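Sqt1 (Chaetomium thermophilum, PDB 4ZOY) probably acts as a WD40-repeat chaperone that captures a newly made ribosomal protein during its translation and so serves ribosome biogenesis. Local coordinates at residues L252-V257 with E332-S337; G261-V266 with I273-L278; Q325-N330 with L343-T348. All blocks are in the same frame, centred on the assembly; numbering follows the deposited sequence.

Contact 1. Residues L252-V257 with E332-S337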
# COMPACT_ATOMS: atom_id res chain seq x y z
N LEU A 252 12.95 9.71 -0.71
CA LEU A 252 12.41 8.38 -0.42
C LEU A 252 10.94 8.31 -0.80
O LEU A 252 10.20 9.27 -0.61
CB LEU A 252 12.58 8.03 1.06
CG LEU A 252 14.03 7.91 1.54
CD1 LEU A 252 14.03 7.73 3.06
CD2 LEU A 252 14.78 6.77 0.86
N PHE A 253 10.52 7.15 -1.31
CA PHE A 253 9.19 7.00 -1.91
C PHE A 253 8.44 5.76 -1.46
O PHE A 253 7.24 5.62 -1.74
CB PHE A 253 9.33 6.97 -3.44
CG PHE A 253 9.97 8.21 -4.00
CD1 PHE A 253 9.30 9.42 -3.95
CD2 PHE A 253 11.26 8.17 -4.52
CE1 PHE A 253 9.90 10.58 -4.44
CE2 PHE A 253 11.85 9.32 -5.01
CZ PHE A 253 11.17 10.53 -4.97
N SER A 254 9.13 4.86 -0.77
CA SER A 254 8.50 3.61 -0.34
C SER A 254 9.11 3.12 0.97
O SER A 254 10.24 3.47 1.32
CB SER A 254 8.61 2.53 -1.42
OG SER A 254 9.97 2.31 -1.77
N VAL A 255 8.34 2.31 1.70
CA VAL A 255 8.76 1.83 3.01
C VAL A 255 8.00 0.54 3.32
O VAL A 255 6.85 0.37 2.93
CB VAL A 255 8.53 2.91 4.11
CG1 VAL A 255 7.05 3.24 4.25
CG2 VAL A 255 9.10 2.47 5.45
N ALA A 256 8.68 -0.38 4.00
CA ALA A 256 8.11 -1.66 4.40
C ALA A 256 8.82 -2.14 5.66
O ALA A 256 10.01 -1.88 5.86
CB ALA A 256 8.21 -2.69 3.28
N VAL A 257 8.08 -2.82 6.52
CA VAL A 257 8.64 -3.37 7.75
C VAL A 257 8.61 -4.90 7.67
O VAL A 257 7.66 -5.48 7.17
CB VAL A 257 7.88 -2.86 8.99
CG1 VAL A 257 8.46 -3.48 10.26
CG2 VAL A 257 7.96 -1.34 9.07
N GLU A 332 9.48 2.43 -6.05
CA GLU A 332 8.14 2.92 -5.75
C GLU A 332 7.35 1.95 -4.88
O GLU A 332 6.31 2.33 -4.33
CB GLU A 332 7.38 3.20 -7.04
CG GLU A 332 7.89 4.43 -7.80
CD GLU A 332 7.61 5.75 -7.07
OE1 GLU A 332 6.88 5.74 -6.06
OE2 GLU A 332 8.14 6.80 -7.52
N SER A 333 7.83 0.72 -4.74
CA SER A 333 7.11 -0.27 -3.96
C SER A 333 8.07 -1.30 -3.37
O SER A 333 8.95 -1.80 -4.07
CB SER A 333 6.04 -0.94 -4.84
OG SER A 333 5.31 -1.89 -4.08
N LEU A 334 7.89 -1.59 -2.08
CA LEU A 334 8.71 -2.52 -1.32
C LEU A 334 7.80 -3.48 -0.57
O LEU A 334 6.81 -3.04 0.02
CB LEU A 334 9.59 -1.79 -0.29
CG LEU A 334 10.84 -1.07 -0.77
CD1 LEU A 334 11.35 -0.13 0.33
CD2 LEU A 334 11.87 -2.11 -1.12
N ALA A 335 8.14 -4.76 -0.56
CA ALA A 335 7.39 -5.72 0.25
C ALA A 335 8.28 -6.83 0.76
O ALA A 335 9.03 -7.45 -0.00
CB ALA A 335 6.24 -6.30 -0.56
N PHE A 336 8.20 -7.07 2.06
CA PHE A 336 8.77 -8.28 2.64
C PHE A 336 7.79 -9.44 2.48
O PHE A 336 6.58 -9.27 2.70
CB PHE A 336 9.07 -8.09 4.13
CG PHE A 336 10.27 -7.23 4.42
CD1 PHE A 336 11.54 -7.80 4.52
CD2 PHE A 336 10.13 -5.87 4.60
CE1 PHE A 336 12.65 -7.00 4.81
CE2 PHE A 336 11.24 -5.07 4.89
CZ PHE A 336 12.49 -5.64 4.99
N SER A 337 8.30 -10.60 2.12
CA SER A 337 7.47 -11.79 2.14
C SER A 337 7.03 -12.09 3.56
O SER A 337 7.83 -11.98 4.49
CB SER A 337 8.22 -12.99 1.57
OG SER A 337 7.49 -14.19 1.77
O HOH W 1 5.04 3.81 -1.71
O HOH W 2 5.64 7.21 -3.35
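Two neighbouring blades of the WD40 beta-propeller meet here through their innermost strands, with Ala256 and Ser254 of one facing Leu334 and Glu332 of the other. The strands run nearly parallel, 14° apart, with axes at 5.6 Å, yet they belong to different four-stranded sheets, each pairing within its own blade, and no backbone hydrogen bonds link them. In the middle of this seam the methyl of Ala256 lies against the Leu334 side chain, CB to CB 3.9 Å. Leu334 sends its CD1 branch on to Ser254, 3.5 Å from OG. That hydroxyl sits between its own backbone N and carbonyl carbon (chi1 57°), from where it hydrogen-bonds Ile331 O, just ahead of Glu332, and makes a weaker bond to Gly267 O. Toward the far end, Phe336 turns its ring so that Ala256 O lies at the edge, near the ring plane and 3.6 Å from CE2, while CD2 packs on the backbone of Val257. Val263 and Ala265, on the next strand of the 252-257 blade, also touch this ring.

At the other end each strand carries a classic beta bulge: Phe253 and Ser254 both face Gly267, and Glu332 and Ser333 both face Gly346. Glu332 bends at chi2 (-68°), which folds its carboxylate back toward the neighbouring blade until OE1 is 3.8 Å from Phe253 CB. Two waters sit 2.8 Å from Phe253 O; one also approaches Glu332 O, and the other makes a weak hydrogen bond to Glu332 OE1. The strands therefore adhere by apolar packing at Ala256, Leu334 and Phe336, while the waters at the bulged end have more acceptors near them than protons to give, and the Ser254 hydroxyl supplies a direct polar tie between blades.

Contact 2. Residues G261-V266 with I273-L278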
# COMPACT_ATOMS: atom_id res chain seq x y z
N GLY A 261 9.28 -7.47 12.60
CA GLY A 261 9.48 -6.11 13.06
C GLY A 261 10.92 -5.72 13.33
O GLY A 261 11.17 -4.64 13.86
N ALA A 262 11.87 -6.56 12.94
CA ALA A 262 13.28 -6.32 13.25
C ALA A 262 13.93 -5.25 12.38
O ALA A 262 14.88 -4.60 12.81
CB ALA A 262 14.07 -7.62 13.14
N VAL A 263 13.45 -5.08 11.15
CA VAL A 263 14.01 -4.06 10.28
C VAL A 263 12.95 -3.33 9.49
O VAL A 263 11.85 -3.84 9.28
CB VAL A 263 15.06 -4.63 9.27
CG1 VAL A 263 16.17 -5.39 10.00
CG2 VAL A 263 14.41 -5.53 8.26
N VAL A 264 13.33 -2.15 9.04
CA VAL A 264 12.54 -1.40 8.08
C VAL A 264 13.37 -1.20 6.82
O VAL A 264 14.58 -0.96 6.90
CB VAL A 264 12.06 -0.04 8.68
CG1 VAL A 264 13.25 0.81 9.14
CG2 VAL A 264 11.19 0.72 7.69
N ALA A 265 12.73 -1.36 5.66
CA ALA A 265 13.34 -1.05 4.36
C ALA A 265 12.74 0.22 3.83
O ALA A 265 11.52 0.40 3.87
CB ALA A 265 13.12 -2.19 3.38
N VAL A 266 13.59 1.12 3.33
CA VAL A 266 13.12 2.32 2.64
C VAL A 266 13.66 2.30 1.23
O VAL A 266 14.76 1.81 0.97
CB VAL A 266 13.52 3.64 3.35
CG1 VAL A 266 12.97 3.65 4.77
CG2 VAL A 266 15.04 3.82 3.38
N ILE A 273 17.94 1.41 -1.92
CA ILE A 273 17.21 0.83 -0.81
C ILE A 273 18.12 0.84 0.41
O ILE A 273 19.30 0.52 0.30
CB ILE A 273 16.77 -0.62 -1.10
CG1 ILE A 273 15.86 -0.67 -2.33
CG2 ILE A 273 16.05 -1.21 0.11
CD1 ILE A 273 15.69 -2.04 -2.90
N LYS A 274 17.58 1.22 1.56
CA LYS A 274 18.32 1.15 2.82
C LYS A 274 17.58 0.25 3.79
O LYS A 274 16.36 0.35 3.91
CB LYS A 274 18.52 2.53 3.44
CG LYS A 274 19.23 3.55 2.57
CD LYS A 274 20.72 3.26 2.52
CE LYS A 274 21.44 4.22 1.58
NZ LYS A 274 22.92 3.99 1.65
N ILE A 275 18.32 -0.62 4.49
CA ILE A 275 17.77 -1.49 5.52
C ILE A 275 18.22 -0.97 6.88
O ILE A 275 19.42 -0.84 7.12
CB ILE A 275 18.23 -2.96 5.36
CG1 ILE A 275 17.99 -3.43 3.92
CG2 ILE A 275 17.50 -3.86 6.36
CD1 ILE A 275 16.54 -3.35 3.45
N VAL A 276 17.26 -0.67 7.76
CA VAL A 276 17.55 -0.05 9.06
C VAL A 276 16.97 -0.90 10.18
O VAL A 276 15.85 -1.40 10.08
CB VAL A 276 16.98 1.38 9.14
CG1 VAL A 276 17.25 1.99 10.51
CG2 VAL A 276 17.58 2.25 8.05
N GLY A 277 17.74 -1.09 11.25
CA GLY A 277 17.26 -1.87 12.38
C GLY A 277 16.23 -1.14 13.23
O GLY A 277 16.28 0.08 13.40
N LEU A 278 15.29 -1.92 13.76
CA LEU A 278 14.27 -1.42 14.68
C LEU A 278 14.40 -2.10 16.03
O LEU A 278 14.85 -3.24 16.09
CB LEU A 278 12.87 -1.68 14.13
CG LEU A 278 12.51 -1.04 12.80
CD1 LEU A 278 11.11 -1.52 12.43
CD2 LEU A 278 12.58 0.48 12.88
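Strands 263-266 and 273-277 run antiparallel at 157°, with Val264-Val276 and Val266-Lys274 as hydrogen-bonded pairs and Val263-Gly277 and Ala265-Ile275 as non-hydrogen-bonded ones. They form the beta hairpin of the second and third strands in a four-stranded propeller blade. The Val264-Val276 pair is bonded both ways, 2.8 Å between N and O.

Val264 and Val276 project together from one face, with CG1 of Val264 3.8 Å from CB of Val276; the same CG1 also meets Leu278 CD2. Further along, Val266 CG2 rests on Lys274 CB, after which the lysine leads away to bond Arg245 O and Ser323 OG through NZ. Ile275 serves two neighbours on the opposite face. Its CG2 packs on Val263 CB at 3.9 Å, and a bend at chi2 (-58°) swings CD1 back over Ala265, 3.6 Å from CB. Gly277 adds no side chain beside Val263. Beyond the strands, Leu278 N donates to Ala262 O at 2.9 Å, coming in from 42° above the carbonyl plane.

Contact 3. Residues Q325-N330 with L343-T348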
# COMPACT_ATOMS: atom_id res chain seq x y z
N GLN A 325 21.54 -1.06 -4.37
CA GLN A 325 21.33 -0.33 -5.59
C GLN A 325 21.71 -1.00 -6.88
O GLN A 325 22.85 -0.79 -7.48
CB GLN A 325 22.03 1.04 -5.51
CG GLN A 325 21.69 2.04 -6.60
CD GLN A 325 22.49 3.33 -6.53
OE1 GLN A 325 23.51 3.42 -5.91
NE2 GLN A 325 21.98 4.34 -7.16
N ILE A 326 20.72 -1.86 -7.16
CA ILE A 326 20.68 -2.74 -8.30
C ILE A 326 19.81 -2.18 -9.37
O ILE A 326 20.04 -2.32 -10.43
CB ILE A 326 20.04 -4.10 -7.88
CG1 ILE A 326 20.86 -4.82 -6.84
CG2 ILE A 326 19.79 -5.02 -9.07
CD1 ILE A 326 22.28 -5.15 -7.24
N GLN A 327 18.74 -1.57 -9.03
CA GLN A 327 17.88 -0.96 -10.03
C GLN A 327 18.30 0.48 -10.32
O GLN A 327 19.20 1.00 -9.67
CB GLN A 327 16.43 -1.04 -9.55
CG GLN A 327 16.01 -2.48 -9.37
CD GLN A 327 14.90 -2.66 -8.36
OE1 GLN A 327 15.13 -2.54 -7.16
NE2 GLN A 327 13.69 -2.95 -8.83
N SER A 328 17.67 1.11 -11.30
CA SER A 328 18.22 2.36 -11.84
C SER A 328 17.36 3.59 -11.62
O SER A 328 17.77 4.71 -11.94
CB SER A 328 18.50 2.20 -13.34
OG SER A 328 17.29 2.11 -14.09
N ASP A 329 16.16 3.41 -11.09
CA ASP A 329 15.25 4.53 -10.91
C ASP A 329 14.43 4.29 -9.64
O ASP A 329 14.56 3.23 -9.01
CB ASP A 329 14.35 4.69 -12.15
CG ASP A 329 13.85 6.12 -12.36
OD1 ASP A 329 13.81 6.93 -11.41
OD2 ASP A 329 13.46 6.43 -13.50
N ASN A 330 13.60 5.26 -9.29
CA ASN A 330 12.84 5.27 -8.04
C ASN A 330 12.29 3.91 -7.63
O ASN A 330 11.66 3.20 -8.42
CB ASN A 330 11.66 6.24 -8.14
CG ASN A 330 12.10 7.69 -8.28
OD1 ASN A 330 13.28 8.00 -8.35
ND2 ASN A 330 11.12 8.60 -8.32
N LEU A 343 12.89 -9.98 0.21
CA LEU A 343 12.36 -8.64 0.05
C LEU A 343 12.26 -8.35 -1.44
O LEU A 343 13.23 -8.58 -2.17
CB LEU A 343 13.27 -7.61 0.72
CG LEU A 343 13.01 -6.13 0.43
CD1 LEU A 343 11.72 -5.64 1.10
CD2 LEU A 343 14.22 -5.27 0.84
N ALA A 344 11.10 -7.87 -1.89
CA ALA A 344 10.89 -7.49 -3.30
C ALA A 344 10.78 -5.98 -3.44
O ALA A 344 10.15 -5.31 -2.63
CB ALA A 344 9.63 -8.16 -3.85
N ALA A 345 11.37 -5.45 -4.51
CA ALA A 345 11.37 -4.02 -4.78
C ALA A 345 10.97 -3.74 -6.22
O ALA A 345 11.54 -4.32 -7.14
CB ALA A 345 12.75 -3.44 -4.50
N GLY A 346 9.98 -2.87 -6.42
CA GLY A 346 9.55 -2.50 -7.77
C GLY A 346 10.03 -1.10 -8.09
O GLY A 346 9.92 -0.19 -7.27
N SER A 347 10.55 -0.93 -9.31
CA SER A 347 11.17 0.32 -9.71
C SER A 347 10.44 1.01 -10.84
O SER A 347 9.78 0.36 -11.66
CB SER A 347 12.63 0.05 -10.14
OG SER A 347 13.25 1.22 -10.63
N THR A 348 10.59 2.33 -10.89
CA THR A 348 10.14 3.13 -12.02
C THR A 348 10.75 2.65 -13.35
O THR A 348 10.17 2.87 -14.42
CB THR A 348 10.49 4.61 -11.76
OG1 THR A 348 9.80 5.03 -10.57
CG2 THR A 348 10.08 5.52 -12.92
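Gln327 reaches down onto strand 343-347 with its amide, the NE2 end lying over Ala345 O and Ser347 CB while OE1 packs 3.7 Å from the methyl of Ala345. NE2 donates to Ala345 O at 3.1 Å, arriving from well above the carbonyl plane (56° out of it), and also bonds Ser351 OG, so two partners fix the turn of the amide. Replacing Gln327 by an alanine removes the amide and is likely to leave Ala345 O and Ser351 OG without that partner and a gap over Ser347 CB.

Ser347 points back at the loop. Its hydroxyl lies away from its own amide nitrogen (chi1 176°), which turns it to donate to Asp329 O at 2.9 Å, again from above the carbonyl plane, with Asp349 N as a second partner. The loop 325-330 is the link that carries the chain from the last strand of one propeller blade, 320-324, to the innermost strand of the next, 331-336. Gln327 appears to stand where canonical WD repeats have the histidine of the GH dipeptide, Asp349 where they have the tetrad aspartate, and Ala345 and Phe355 at the places of its Ser/Thr and Trp, so the tetrad is probably incomplete here.

At the end of the strand, Thr348 is met by two residues. Its methyl CG2 lies 3.5 Å from Asp329 OD2, the two side chains crossing at a slant, whereas Asn330 runs alongside it with CB 3.3 Å from Thr348 OG1. Asp329 is held by its other oxygen: OD1 accepts Asn330 N at 2.7 Å on the anti side, 26° out of the carboxylate plane, which ties the carboxylate to its own loop. Thr348 N donates to Asn330 O at 2.8 Å, and Thr348 OG1 adds only a weak bond to that oxygen.

In the fold
All three contacts lie in two adjacent blades of the propeller. Contact 2 joins the second and third strands of the blade that begins with 252-257; contact 3 fastens the loop entering the next blade to that blade's second strand; contact 1 bridges the innermost strands of the two. The centres of contacts 2 and 3 are each about 10 Å from that of contact 1 and about 16 Å from one another. Along the chain the hairpin of contact 2 falls between the two segments of contact 1, whereas contacts 1 and 3 interleave. Ile273 CD1 still meets Ala345 CB at 3.6 Å, so the blades also pack together farther from the central axis.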